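Side-chain contacts in putative adenylate cyclase (PDB 2ACA), which is a CYTH-family protein of unproven function that probably acts on triphosphates, perhaps as a class IV-like adenylate cyclase: residues L15-K20 and F163-A168; L64-P69 and T91-A96; I76-G79 and R84-A87; K113-F118 and H124-F129; A137-M142 and A158-F163. All blocks are in the same frame, centred on the assembly; numbering follows the deposited sequence.

Interaction 1 (L15-K20 and F163-A168); sequences LKYRVK and FHLSEA. With PO4 (phosphate ion), chain C.
Strand 11-19 meets the chain that leaves helix 152-162 through Tyr17 and Leu165. With CG of Tyr17 anti to its carbonyl carbon (chi1 -66°), the ring root is presented to the leucine: Leu165 CD2 lies 3.5 Å from Tyr17 CB and 3.7 Å from Tyr17 CG. The two side chains meet at a slant, and farther along the ring Leu165 CB comes to 3.9 Å from Tyr17 CD2. Beside it, the carbonyl of Ser166 sits in the plane of the phenol at the ring's edge, its O 3.8 Å from Tyr17 CE2, where it faces the slightly positive ring hydrogens. In sequence and topology this is the first strand of the CYTH fold, the eight-stranded antiparallel tunnel of the triphosphate-tunnel enzymes, and Lys16 occupies the lysine position of its ExExK signature. Lys16 takes no part in the packing; its chain, bent at chi3 and chi4, brings NZ to a phosphate ion, with weak bonds to O2 at 3.2 Å and to O3 at 3.5 Å. The ion probably came from the crystallisation liquor, but its place is consistent with a site for phosphate groups. At the far end of the ring, the hydroxyl of Tyr17 touches Ala160 of helix 152-162, and beyond Ala168 the chain runs along the strand, with backbone bonds joining Arg18 to Asp169 and Lys16 to Glu171.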
# COMPACT_ATOMS: atom_id res chain seq x y z
N LEU A 15 -15.24 2.68 -20.53
CA LEU A 15 -15.56 3.58 -21.63
C LEU A 15 -15.78 4.96 -21.03
O LEU A 15 -16.57 5.10 -20.10
CB LEU A 15 -16.83 3.14 -22.36
CG LEU A 15 -16.72 1.94 -23.29
CD1 LEU A 15 -16.19 0.74 -22.54
CD2 LEU A 15 -18.08 1.62 -23.89
N LYS A 16 -15.10 5.96 -21.56
CA LYS A 16 -15.23 7.31 -21.04
C LYS A 16 -16.08 8.15 -21.98
O LYS A 16 -15.94 8.07 -23.20
CB LYS A 16 -13.87 7.97 -20.88
CG LYS A 16 -13.92 9.32 -20.15
CD LYS A 16 -12.66 10.15 -20.40
CE LYS A 16 -11.38 9.33 -20.21
NZ LYS A 16 -10.89 9.29 -18.81
N TYR A 17 -16.95 8.96 -21.40
CA TYR A 17 -17.81 9.82 -22.19
C TYR A 17 -17.80 11.24 -21.66
O TYR A 17 -17.50 11.48 -20.49
CB TYR A 17 -19.26 9.32 -22.19
CG TYR A 17 -19.49 8.00 -22.86
CD1 TYR A 17 -19.30 6.80 -22.18
CD2 TYR A 17 -19.90 7.93 -24.20
CE1 TYR A 17 -19.52 5.58 -22.80
CE2 TYR A 17 -20.13 6.71 -24.82
CZ TYR A 17 -19.94 5.54 -24.12
OH TYR A 17 -20.18 4.33 -24.72
N ARG A 18 -18.15 12.16 -22.54
CA ARG A 18 -18.24 13.57 -22.21
C ARG A 18 -19.72 13.75 -21.87
O ARG A 18 -20.58 13.30 -22.63
CB ARG A 18 -17.90 14.37 -23.45
CG ARG A 18 -17.38 15.77 -23.23
CD ARG A 18 -17.03 16.29 -24.60
NE ARG A 18 -16.66 15.19 -25.48
CZ ARG A 18 -16.63 15.25 -26.80
NH1 ARG A 18 -16.94 16.39 -27.41
NH2 ARG A 18 -16.29 14.17 -27.51
N VAL A 19 -20.03 14.37 -20.74
CA VAL A 19 -21.42 14.58 -20.35
C VAL A 19 -21.75 16.07 -20.43
O VAL A 19 -21.24 16.86 -19.63
CB VAL A 19 -21.68 14.09 -18.90
CG1 VAL A 19 -23.17 14.21 -18.55
CG2 VAL A 19 -21.20 12.69 -18.73
N LYS A 20 -22.61 16.45 -21.36
CA LYS A 20 -22.96 17.85 -21.49
C LYS A 20 -24.11 18.32 -20.59
O LYS A 20 -24.39 19.50 -20.54
CB LYS A 20 -23.26 18.16 -22.96
CG LYS A 20 -22.05 17.95 -23.88
CD LYS A 20 -22.32 18.35 -25.33
CE LYS A 20 -23.31 17.41 -26.00
NZ LYS A 20 -23.53 17.76 -27.43
N PHE A 163 -28.14 6.12 -20.79
CA PHE A 163 -27.99 7.52 -20.41
C PHE A 163 -28.04 8.44 -21.62
O PHE A 163 -27.81 9.65 -21.51
CB PHE A 163 -26.68 7.74 -19.65
CG PHE A 163 -26.71 7.20 -18.25
CD1 PHE A 163 -26.64 5.83 -18.02
CD2 PHE A 163 -26.86 8.06 -17.17
CE1 PHE A 163 -26.73 5.32 -16.74
CE2 PHE A 163 -26.95 7.55 -15.87
CZ PHE A 163 -26.89 6.18 -15.65
N HIS A 164 -28.36 7.85 -22.77
CA HIS A 164 -28.47 8.61 -24.01
C HIS A 164 -27.12 9.16 -24.44
O HIS A 164 -26.99 10.35 -24.75
CB HIS A 164 -29.49 9.74 -23.82
CG HIS A 164 -30.75 9.31 -23.13
ND1 HIS A 164 -31.60 8.36 -23.65
CD2 HIS A 164 -31.28 9.68 -21.94
CE1 HIS A 164 -32.60 8.16 -22.81
NE2 HIS A 164 -32.42 8.95 -21.76
N LEU A 165 -26.11 8.30 -24.43
CA LEU A 165 -24.76 8.67 -24.83
C LEU A 165 -24.34 7.86 -26.05
O LEU A 165 -24.27 6.63 -25.99
CB LEU A 165 -23.77 8.44 -23.68
CG LEU A 165 -23.51 9.61 -22.73
CD1 LEU A 165 -24.80 10.24 -22.29
CD2 LEU A 165 -22.73 9.12 -21.52
N SER A 166 -24.07 8.56 -27.15
CA SER A 166 -23.68 7.91 -28.39
C SER A 166 -22.16 7.88 -28.55
O SER A 166 -21.43 8.58 -27.85
CB SER A 166 -24.32 8.64 -29.58
OG SER A 166 -24.06 10.03 -29.53
N GLU A 167 -21.70 7.06 -29.49
CA GLU A 167 -20.27 6.93 -29.75
C GLU A 167 -19.68 8.31 -30.00
O GLU A 167 -18.49 8.55 -29.78
CB GLU A 167 -20.04 6.03 -30.98
CG GLU A 167 -18.63 5.46 -31.09
CD GLU A 167 -18.30 4.47 -29.99
OE1 GLU A 167 -17.17 3.93 -30.01
OE2 GLU A 167 -19.15 4.24 -29.11
N ALA A 168 -20.53 9.23 -30.47
CA ALA A 168 -20.10 10.59 -30.75
C ALA A 168 -19.75 11.31 -29.45
O ALA A 168 -19.06 12.33 -29.46
CB ALA A 168 -21.22 11.35 -31.49
P PO4 C . -8.11 7.41 -17.19
O1 PO4 C . -7.34 6.42 -16.39
O2 PO4 C . -9.38 7.73 -16.49
O3 PO4 C . -8.41 6.84 -18.53
O4 PO4 C . -7.31 8.65 -17.35

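Interaction 2 (L64-P69 and T91-A96); sequences LREIQP and TKLDSA. With PO4 (phosphate ion), chain D.
A leucine methyl rests against a carboxylate where Glu66 meets Leu93: CD2 of Leu93 lies 3.4 Å from Glu66 OE1 and 3.6 Å from Glu66 CD. The contact sets strand 61-68 of the CYTH barrel against the first turn of helix 93-102, which packs on the outside of the barrel wall. Glu66 runs out straight from the strand (chi1 174°) and Leu93 crosses it at about a right angle, so that CD2 also touches Glu66 CB, at 3.7 Å. The other methyl of Leu93, CD1, turns to Leu64, where it is 4.0 Å from CB. The end of Leu64 meets Ala96, its CD1 3.9 Å from Ala96 CB. Ala96 also packs on Trp75 of the second subunit, which places this helix start at the dimer interface. Between Leu64 and Glu66 the strand sends Arg65 to the opposite face, into the tunnel, where its NE forms salt bridges with Asp45 and Glu43. There a phosphate ion receives a weak bond at O1 from Arg65 NH2, while its O4 lies in the guanidinium plane at the edge and takes the two stronger bonds, from Arg65 NH1 at 2.9 Å and Arg65 NH2 at 3.1 Å.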
# COMPACT_ATOMS: atom_id res chain seq x y z
N LEU A 64 -0.93 7.33 -6.86
CA LEU A 64 -1.37 7.32 -5.48
C LEU A 64 -2.64 8.17 -5.59
O LEU A 64 -2.63 9.22 -6.25
CB LEU A 64 -0.33 7.97 -4.56
CG LEU A 64 0.87 7.05 -4.23
CD1 LEU A 64 1.77 7.69 -3.17
CD2 LEU A 64 0.35 5.71 -3.71
N ARG A 65 -3.73 7.71 -4.99
CA ARG A 65 -4.99 8.44 -5.10
C ARG A 65 -5.73 8.53 -3.78
O ARG A 65 -5.81 7.55 -3.05
CB ARG A 65 -5.89 7.77 -6.15
CG ARG A 65 -7.36 8.19 -6.14
CD ARG A 65 -8.18 7.40 -7.18
NE ARG A 65 -7.65 7.57 -8.53
CZ ARG A 65 -8.07 6.87 -9.59
NH1 ARG A 65 -9.03 5.96 -9.46
NH2 ARG A 65 -7.54 7.09 -10.79
N GLU A 66 -6.26 9.71 -3.49
CA GLU A 66 -7.01 9.95 -2.26
C GLU A 66 -8.34 10.63 -2.61
O GLU A 66 -8.39 11.58 -3.38
CB GLU A 66 -6.22 10.84 -1.31
CG GLU A 66 -6.99 11.26 -0.07
CD GLU A 66 -6.14 12.01 0.94
OE1 GLU A 66 -5.50 13.01 0.55
OE2 GLU A 66 -6.11 11.61 2.12
N ILE A 67 -9.41 10.10 -2.02
CA ILE A 67 -10.74 10.62 -2.24
C ILE A 67 -11.30 11.06 -0.89
O ILE A 67 -11.40 10.26 0.04
CB ILE A 67 -11.66 9.52 -2.85
CG1 ILE A 67 -11.07 9.06 -4.20
CG2 ILE A 67 -13.07 10.06 -3.06
CD1 ILE A 67 -11.79 7.89 -4.83
N GLN A 68 -11.63 12.34 -0.79
CA GLN A 68 -12.16 12.90 0.44
C GLN A 68 -13.52 13.54 0.21
O GLN A 68 -13.78 14.07 -0.87
CB GLN A 68 -11.19 13.92 1.02
CG GLN A 68 -10.15 13.29 1.94
CD GLN A 68 -8.93 14.16 2.15
OE1 GLN A 68 -8.13 13.93 3.06
NE2 GLN A 68 -8.77 15.16 1.29
N PRO A 69 -14.38 13.55 1.23
CA PRO A 69 -14.13 12.99 2.57
C PRO A 69 -14.37 11.49 2.79
O PRO A 69 -14.38 11.04 3.93
CB PRO A 69 -15.03 13.84 3.46
CG PRO A 69 -16.23 14.06 2.57
CD PRO A 69 -15.60 14.38 1.23
N THR A 91 -3.61 2.62 3.96
CA THR A 91 -4.09 3.44 5.08
C THR A 91 -3.31 4.74 5.28
O THR A 91 -3.87 5.71 5.79
CB THR A 91 -4.06 2.64 6.39
OG1 THR A 91 -2.73 2.13 6.61
CG2 THR A 91 -5.04 1.47 6.33
N LYS A 92 -2.05 4.78 4.89
CA LYS A 92 -1.24 5.99 5.06
C LYS A 92 -0.72 6.52 3.73
O LYS A 92 0.29 6.05 3.21
CB LYS A 92 -0.06 5.71 5.99
CG LYS A 92 -0.46 5.30 7.40
CD LYS A 92 0.76 4.95 8.24
CE LYS A 92 0.34 4.45 9.61
NZ LYS A 92 -0.56 3.26 9.53
N LEU A 93 -1.41 7.51 3.19
CA LEU A 93 -1.04 8.11 1.92
C LEU A 93 0.34 8.77 1.95
O LEU A 93 1.14 8.60 1.03
CB LEU A 93 -2.08 9.15 1.51
CG LEU A 93 -1.73 9.99 0.29
CD1 LEU A 93 -1.65 9.09 -0.95
CD2 LEU A 93 -2.78 11.08 0.11
N ASP A 94 0.60 9.53 3.01
CA ASP A 94 1.88 10.20 3.13
C ASP A 94 3.03 9.19 3.21
O ASP A 94 4.09 9.38 2.62
CB ASP A 94 1.90 11.13 4.36
CG ASP A 94 1.21 10.52 5.57
OD1 ASP A 94 1.03 9.28 5.60
OD2 ASP A 94 0.86 11.28 6.49
N SER A 95 2.82 8.09 3.93
CA SER A 95 3.87 7.08 4.02
C SER A 95 4.12 6.51 2.63
O SER A 95 5.27 6.37 2.20
CB SER A 95 3.46 5.98 4.99
OG SER A 95 3.31 6.53 6.28
N ALA A 96 3.04 6.21 1.91
CA ALA A 96 3.14 5.68 0.56
C ALA A 96 3.94 6.63 -0.35
O ALA A 96 4.81 6.21 -1.11
CB ALA A 96 1.75 5.44 -0.02
P PO4 D . -10.20 5.73 -13.15
O1 PO4 D . -9.51 6.95 -13.65
O2 PO4 D . -10.49 4.82 -14.29
O3 PO4 D . -11.47 6.11 -12.49
O4 PO4 D . -9.32 5.03 -12.18

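Interaction 3 (I76-G79 and R84-A87); sequences IVKG and RCEA
Val77 and Glu86 are joined by a reciprocal pair of nearly straight backbone bonds, each 2.9 Å long: Val77 N to Glu86 O and Glu86 N to Val77 O. Nearer the turn, Gly79 N gives a third, 2.8 Å, to Arg84 O. The glycine's backbone angles (phi 87°) would press a CB against the preceding carbonyl. The flanking pairs, Ile76 with Ala87 and Lys78 with Cys85, are non-hydrogen-bonded; Ile76 and Lys78 pair their backbones instead with Val63 and Ser61 of strand 61-68, and Cys85 with Gln10. Arg84, fully extended, grips Glu86 side-on, giving both NE (3.1 Å) and NH2 (2.7 Å) to the one oxygen OE2, to which Ser98 of the second subunit adds a weak bond. On the Ile76 and Lys78 face, Lys78 folds at chi4 to bring NZ within 3.4 Å of Cys85 SG, near a bound phosphate. This is an antiparallel beta hairpin, strands 72-78 and 85-89, in the wall of the CYTH tunnel.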
# COMPACT_ATOMS: atom_id res chain seq x y z
N ILE A 76 -2.18 2.59 -7.21
CA ILE A 76 -2.60 2.04 -8.50
C ILE A 76 -1.53 1.92 -9.57
O ILE A 76 -0.68 2.79 -9.71
CB ILE A 76 -3.70 2.93 -9.17
CG1 ILE A 76 -4.76 3.34 -8.16
CG2 ILE A 76 -4.29 2.21 -10.39
CD1 ILE A 76 -5.43 2.23 -7.48
N VAL A 77 -1.61 0.84 -10.35
CA VAL A 77 -0.72 0.67 -11.49
C VAL A 77 -1.54 0.20 -12.69
O VAL A 77 -2.21 -0.83 -12.64
CB VAL A 77 0.40 -0.34 -11.21
CG1 VAL A 77 1.25 -0.48 -12.45
CG2 VAL A 77 1.25 0.14 -10.05
N LYS A 78 -1.49 0.98 -13.77
CA LYS A 78 -2.23 0.67 -14.99
C LYS A 78 -1.27 0.27 -16.10
O LYS A 78 -0.15 0.79 -16.17
CB LYS A 78 -3.06 1.87 -15.45
CG LYS A 78 -4.27 2.18 -14.59
CD LYS A 78 -5.00 3.41 -15.11
CE LYS A 78 -6.26 3.72 -14.30
NZ LYS A 78 -7.32 2.69 -14.49
N GLY A 79 -1.73 -0.63 -16.97
CA GLY A 79 -0.90 -1.09 -18.08
C GLY A 79 -0.01 -2.26 -17.70
O GLY A 79 -0.07 -2.74 -16.57
N ARG A 84 -5.36 -3.66 -18.40
CA ARG A 84 -4.81 -4.12 -17.13
C ARG A 84 -4.72 -3.01 -16.10
O ARG A 84 -4.15 -1.94 -16.35
CB ARG A 84 -3.43 -4.75 -17.33
CG ARG A 84 -2.82 -5.36 -16.06
CD ARG A 84 -1.41 -5.89 -16.30
NE ARG A 84 -0.79 -6.40 -15.08
CZ ARG A 84 0.46 -6.88 -15.00
NH1 ARG A 84 1.23 -6.91 -16.08
NH2 ARG A 84 0.93 -7.32 -13.84
N CYS A 85 -5.30 -3.25 -14.93
CA CYS A 85 -5.27 -2.27 -13.85
C CYS A 85 -5.26 -2.98 -12.51
O CYS A 85 -6.15 -3.77 -12.20
CB CYS A 85 -6.48 -1.34 -13.94
SG CYS A 85 -6.55 -0.10 -12.64
N GLU A 86 -4.25 -2.70 -11.71
CA GLU A 86 -4.15 -3.31 -10.40
C GLU A 86 -4.12 -2.23 -9.33
O GLU A 86 -3.62 -1.12 -9.55
CB GLU A 86 -2.91 -4.19 -10.32
CG GLU A 86 -2.90 -5.28 -11.39
CD GLU A 86 -1.80 -6.30 -11.18
OE1 GLU A 86 -1.84 -7.03 -10.17
OE2 GLU A 86 -0.89 -6.37 -12.03
N ALA A 87 -4.67 -2.56 -8.17
CA ALA A 87 -4.71 -1.61 -7.08
C ALA A 87 -4.87 -2.30 -5.75
O ALA A 87 -5.13 -3.49 -5.67
CB ALA A 87 -5.88 -0.67 -7.28

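Interaction 4 (K113-F118 and H124-F129); sequences KIRSIF and HITLDF. With PO4 (phosphate ion), chain D.
Arg115 and Asp128 leave their strands side by side and point the same way, with guanidinium and carboxylate only 17° from coplanar. The arginine bends at chi3 (-71°) and offers its NE and NH2 edge to both oxygens. Arg115 NH2 meets the syn lone pair of Asp128 OD1 at 2.7 Å in an almost straight bond (176°), while NE reaches Asp128 OD2 at 2.8 Å from slightly outside the carboxylate plane. This two-pronged salt bridge fixes the rotation of the guanidinium, and the methyl CG2 of Thr126 lies over one of its faces, 3.2 Å from Arg115 NE. Held in this way, Arg115 makes weak bonds to phosphate O3 from NH1, at 2.9 Å, and more distantly from NH2; NH1 also forms a salt bridge with Glu43. Lys113 approaches the same Asp128 OD1 from another direction, crossing at a slant, with CE at 3.4 Å. Next along this face, Ile117 runs alongside Thr126. An arginine held by acidic neighbours and facing a phosphate is consistent with anion binding in the tunnel, as in CYTH relatives. On the other face Ser116 OG accepts from Asn40 N, and Phe118, Ile125 and Leu127 are buried. Ile125 and Leu127 pack on Phe25 of helix 22-30, while the hairpin lies in the sheet between strand 35-49, beside 113-118, and strand 134-143, beside 124-129.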
# COMPACT_ATOMS: atom_id res chain seq x y z
N LYS A 113 -10.04 16.77 -8.83
CA LYS A 113 -11.27 16.73 -9.60
C LYS A 113 -12.36 16.34 -8.61
O LYS A 113 -12.06 15.77 -7.56
CB LYS A 113 -11.19 15.67 -10.71
CG LYS A 113 -11.45 14.25 -10.22
CD LYS A 113 -10.61 13.19 -10.91
CE LYS A 113 -11.08 12.88 -12.31
NZ LYS A 113 -10.66 13.93 -13.26
N ILE A 114 -13.60 16.67 -8.93
CA ILE A 114 -14.73 16.33 -8.08
C ILE A 114 -15.30 15.07 -8.70
O ILE A 114 -15.55 15.04 -9.91
CB ILE A 114 -15.78 17.47 -8.06
CG1 ILE A 114 -15.11 18.77 -7.59
CG2 ILE A 114 -16.92 17.12 -7.12
CD1 ILE A 114 -14.49 18.70 -6.19
N ARG A 115 -15.51 14.04 -7.90
CA ARG A 115 -16.01 12.79 -8.45
C ARG A 115 -17.16 12.13 -7.69
O ARG A 115 -17.34 12.34 -6.49
CB ARG A 115 -14.84 11.80 -8.58
CG ARG A 115 -15.23 10.33 -8.71
CD ARG A 115 -14.03 9.46 -9.05
NE ARG A 115 -13.60 9.69 -10.42
CZ ARG A 115 -12.66 9.00 -11.05
NH1 ARG A 115 -12.01 8.03 -10.42
NH2 ARG A 115 -12.39 9.28 -12.32
N SER A 116 -17.95 11.35 -8.43
CA SER A 116 -19.08 10.61 -7.90
C SER A 116 -19.05 9.23 -8.54
O SER A 116 -18.82 9.11 -9.74
CB SER A 116 -20.41 11.29 -8.23
OG SER A 116 -20.59 12.48 -7.49
N ILE A 117 -19.26 8.20 -7.73
CA ILE A 117 -19.27 6.84 -8.25
C ILE A 117 -20.54 6.12 -7.80
O ILE A 117 -20.90 6.15 -6.62
CB ILE A 117 -18.03 6.06 -7.77
CG1 ILE A 117 -16.76 6.78 -8.22
CG2 ILE A 117 -18.06 4.64 -8.33
CD1 ILE A 117 -15.46 5.99 -8.01
N PHE A 118 -21.23 5.49 -8.75
CA PHE A 118 -22.46 4.76 -8.47
C PHE A 118 -22.37 3.32 -8.95
O PHE A 118 -21.56 3.00 -9.82
CB PHE A 118 -23.66 5.42 -9.15
CG PHE A 118 -23.78 6.88 -8.87
CD1 PHE A 118 -23.18 7.81 -9.71
CD2 PHE A 118 -24.50 7.33 -7.77
CE1 PHE A 118 -23.29 9.16 -9.46
CE2 PHE A 118 -24.62 8.69 -7.51
CZ PHE A 118 -24.01 9.61 -8.36
N HIS A 124 -19.87 -0.12 -12.81
CA HIS A 124 -19.63 1.14 -12.11
C HIS A 124 -19.90 2.34 -13.00
O HIS A 124 -19.58 2.32 -14.19
CB HIS A 124 -18.18 1.21 -11.63
CG HIS A 124 -17.76 0.06 -10.77
ND1 HIS A 124 -18.36 -0.22 -9.56
CD2 HIS A 124 -16.79 -0.87 -10.93
CE1 HIS A 124 -17.78 -1.28 -9.02
NE2 HIS A 124 -16.83 -1.70 -9.83
N ILE A 125 -20.48 3.39 -12.43
CA ILE A 125 -20.74 4.60 -13.19
C ILE A 125 -20.02 5.73 -12.48
O ILE A 125 -20.29 6.00 -11.31
CB ILE A 125 -22.24 4.95 -13.24
CG1 ILE A 125 -23.02 3.84 -13.94
CG2 ILE A 125 -22.41 6.29 -13.95
CD1 ILE A 125 -24.50 4.17 -14.13
N THR A 126 -19.09 6.38 -13.17
CA THR A 126 -18.33 7.49 -12.60
C THR A 126 -18.69 8.82 -13.26
O THR A 126 -18.69 8.95 -14.48
CB THR A 126 -16.80 7.25 -12.74
OG1 THR A 126 -16.44 6.07 -12.02
CG2 THR A 126 -16.00 8.42 -12.17
N LEU A 127 -18.99 9.82 -12.44
CA LEU A 127 -19.32 11.14 -12.96
C LEU A 127 -18.27 12.12 -12.42
O LEU A 127 -18.15 12.31 -11.21
CB LEU A 127 -20.73 11.55 -12.53
CG LEU A 127 -21.22 12.91 -13.01
CD1 LEU A 127 -21.26 12.92 -14.53
CD2 LEU A 127 -22.61 13.22 -12.46
N ASP A 128 -17.51 12.74 -13.32
CA ASP A 128 -16.45 13.67 -12.94
C ASP A 128 -16.68 15.09 -13.44
O ASP A 128 -17.37 15.30 -14.44
CB ASP A 128 -15.11 13.19 -13.50
CG ASP A 128 -14.68 11.87 -12.90
OD1 ASP A 128 -13.80 11.21 -13.50
OD2 ASP A 128 -15.20 11.50 -11.83
N PHE A 129 -16.08 16.05 -12.75
CA PHE A 129 -16.18 17.44 -13.16
C PHE A 129 -14.83 18.13 -13.08
O PHE A 129 -14.32 18.42 -11.98
CB PHE A 129 -17.16 18.22 -12.29
CG PHE A 129 -17.10 19.71 -12.51
CD1 PHE A 129 -17.44 20.26 -13.74
CD2 PHE A 129 -16.65 20.55 -11.50
CE1 PHE A 129 -17.35 21.63 -13.95
CE2 PHE A 129 -16.54 21.91 -11.70
CZ PHE A 129 -16.89 22.46 -12.93
P PO4 D . -10.20 5.73 -13.15
O1 PO4 D . -9.51 6.95 -13.65
O2 PO4 D . -10.49 4.82 -14.29
O3 PO4 D . -11.47 6.11 -12.49
O4 PO4 D . -9.32 5.03 -12.18

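Interaction 5 (A137-M142 and A158-F163); sequences AEFAIM and ALAQQF
With CG anti to the carbonyl carbon (chi1 -64°), Phe139 carries its ring off strand 134-143 toward the end of helix 152-162, where Leu159, its own CG anti to the backbone N, lays CD2 at the ring's edge, 3.9 Å from Phe139 CD2. The ring's next neighbour is Phe163. The edge of Phe139 is directed at the face of Phe163 in an offset edge-to-face pair, centroids 5.5 Å apart and planes at 63°, with Phe139 CE2 3.8 Å from Phe163 CD1. Over a face of Phe139 stands the backbone of Ala160: its CA is 4.2 Å from the ring centroid and 14° off the normal, a CH-pi contact. Phe25 of helix 22-30 stacks on Phe163 and also touches Phe139, so three phenylalanines gather among aliphatic side chains in the core between the CYTH sheet and its two covering helices. The contact is made by carbon alone, and cohesion comes from buried apolar surface together with the weak electrostatics of C-H groups directed at ring faces.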
# COMPACT_ATOMS: atom_id res chain seq x y z
N ALA A 137 -17.97 11.08 -17.91
CA ALA A 137 -18.59 9.90 -17.31
C ALA A 137 -17.83 8.64 -17.72
O ALA A 137 -17.38 8.52 -18.86
CB ALA A 137 -20.04 9.79 -17.74
N GLU A 138 -17.69 7.71 -16.78
CA GLU A 138 -16.99 6.47 -17.07
C GLU A 138 -17.88 5.31 -16.69
O GLU A 138 -18.53 5.34 -15.65
CB GLU A 138 -15.69 6.37 -16.26
CG GLU A 138 -14.77 7.56 -16.40
CD GLU A 138 -13.44 7.37 -15.68
OE1 GLU A 138 -13.44 6.91 -14.52
OE2 GLU A 138 -12.39 7.68 -16.28
N PHE A 139 -17.92 4.30 -17.55
CA PHE A 139 -18.71 3.10 -17.31
C PHE A 139 -17.70 1.98 -17.35
O PHE A 139 -16.90 1.90 -18.28
CB PHE A 139 -19.77 2.92 -18.41
CG PHE A 139 -20.79 4.01 -18.43
CD1 PHE A 139 -20.49 5.26 -18.97
CD2 PHE A 139 -22.05 3.82 -17.88
CE1 PHE A 139 -21.42 6.30 -18.95
CE2 PHE A 139 -22.99 4.86 -17.85
CZ PHE A 139 -22.67 6.10 -18.39
N ALA A 140 -17.72 1.11 -16.34
CA ALA A 140 -16.74 0.03 -16.32
C ALA A 140 -17.11 -1.16 -15.45
O ALA A 140 -18.07 -1.12 -14.69
CB ALA A 140 -15.38 0.59 -15.87
N ILE A 141 -16.32 -2.21 -15.59
CA ILE A 141 -16.48 -3.44 -14.84
C ILE A 141 -15.13 -4.13 -14.80
O ILE A 141 -14.50 -4.30 -15.85
CB ILE A 141 -17.51 -4.39 -15.51
CG1 ILE A 141 -17.44 -5.77 -14.87
CG2 ILE A 141 -17.23 -4.49 -17.00
CD1 ILE A 141 -17.80 -5.80 -13.40
N MSE A 142 -14.67 -4.49 -13.61
CA MSE A 142 -13.39 -5.19 -13.47
C MSE A 142 -13.70 -6.67 -13.30
O MSE A 142 -14.55 -7.05 -12.49
CB MSE A 142 -12.61 -4.67 -12.27
CG MSE A 142 -12.11 -3.25 -12.41
SE MSE A 142 -11.13 -2.70 -10.86
CE MSE A 142 -9.34 -3.08 -11.45
N ALA A 158 -24.19 -0.83 -23.87
CA ALA A 158 -25.63 -0.93 -23.66
C ALA A 158 -26.02 -0.00 -22.52
O ALA A 158 -26.91 0.84 -22.65
CB ALA A 158 -26.01 -2.37 -23.33
N LEU A 159 -25.34 -0.17 -21.38
CA LEU A 159 -25.61 0.65 -20.21
C LEU A 159 -25.44 2.12 -20.58
O LEU A 159 -26.28 2.95 -20.23
CB LEU A 159 -24.65 0.28 -19.07
CG LEU A 159 -24.84 1.00 -17.73
CD1 LEU A 159 -26.24 0.75 -17.20
CD2 LEU A 159 -23.79 0.50 -16.74
N ALA A 160 -24.36 2.43 -21.28
CA ALA A 160 -24.09 3.81 -21.69
C ALA A 160 -25.27 4.36 -22.49
O ALA A 160 -25.66 5.52 -22.32
CB ALA A 160 -22.81 3.86 -22.53
N GLN A 161 -25.83 3.52 -23.36
CA GLN A 161 -26.96 3.92 -24.19
C GLN A 161 -28.16 4.33 -23.35
O GLN A 161 -28.98 5.14 -23.79
CB GLN A 161 -27.35 2.78 -25.14
CG GLN A 161 -26.26 2.39 -26.13
CD GLN A 161 -26.75 1.43 -27.21
OE1 GLN A 161 -27.40 0.43 -26.91
NE2 GLN A 161 -26.45 1.75 -28.46
N GLN A 162 -28.27 3.76 -22.16
CA GLN A 162 -29.38 4.08 -21.26
C GLN A 162 -29.34 5.55 -20.85
O GLN A 162 -30.38 6.16 -20.60
CB GLN A 162 -29.34 3.18 -20.02
CG GLN A 162 -29.58 1.70 -20.32
CD GLN A 162 -29.72 0.85 -19.07
OE1 GLN A 162 -30.56 1.13 -18.21
NE2 GLN A 162 -28.90 -0.20 -18.96
N PHE A 163 -28.14 6.12 -20.79
CA PHE A 163 -27.99 7.52 -20.41
C PHE A 163 -28.04 8.44 -21.62
O PHE A 163 -27.81 9.65 -21.51
CB PHE A 163 -26.68 7.74 -19.65
CG PHE A 163 -26.71 7.20 -18.25
CD1 PHE A 163 -26.64 5.83 -18.02
CD2 PHE A 163 -26.86 8.06 -17.17
CE1 PHE A 163 -26.73 5.32 -16.74
CE2 PHE A 163 -26.95 7.55 -15.87
CZ PHE A 163 -26.89 6.18 -15.65

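How the interactions relate
Strand 11-19 opens interaction 1, which closes only at residues 163-168 and so encloses the other four. Within that span, interaction 2 bridges strand 61-68 and helix 93-102, and the loop it closes contains the hairpin of interaction 3; both lie beside the second subunit. Interactions 4 and 5 then follow in series, the first a hairpin of strands 106-120 and 123-130, the second joining strand 134-143 to helix 152-162. None of the loops cross. Interaction 5 shares Phe163 with interaction 1, and Phe163 also packs on Ile125 of interaction 4, tying this end of the barrel together. Interactions 2 and 4 meet in the tunnel at one phosphate.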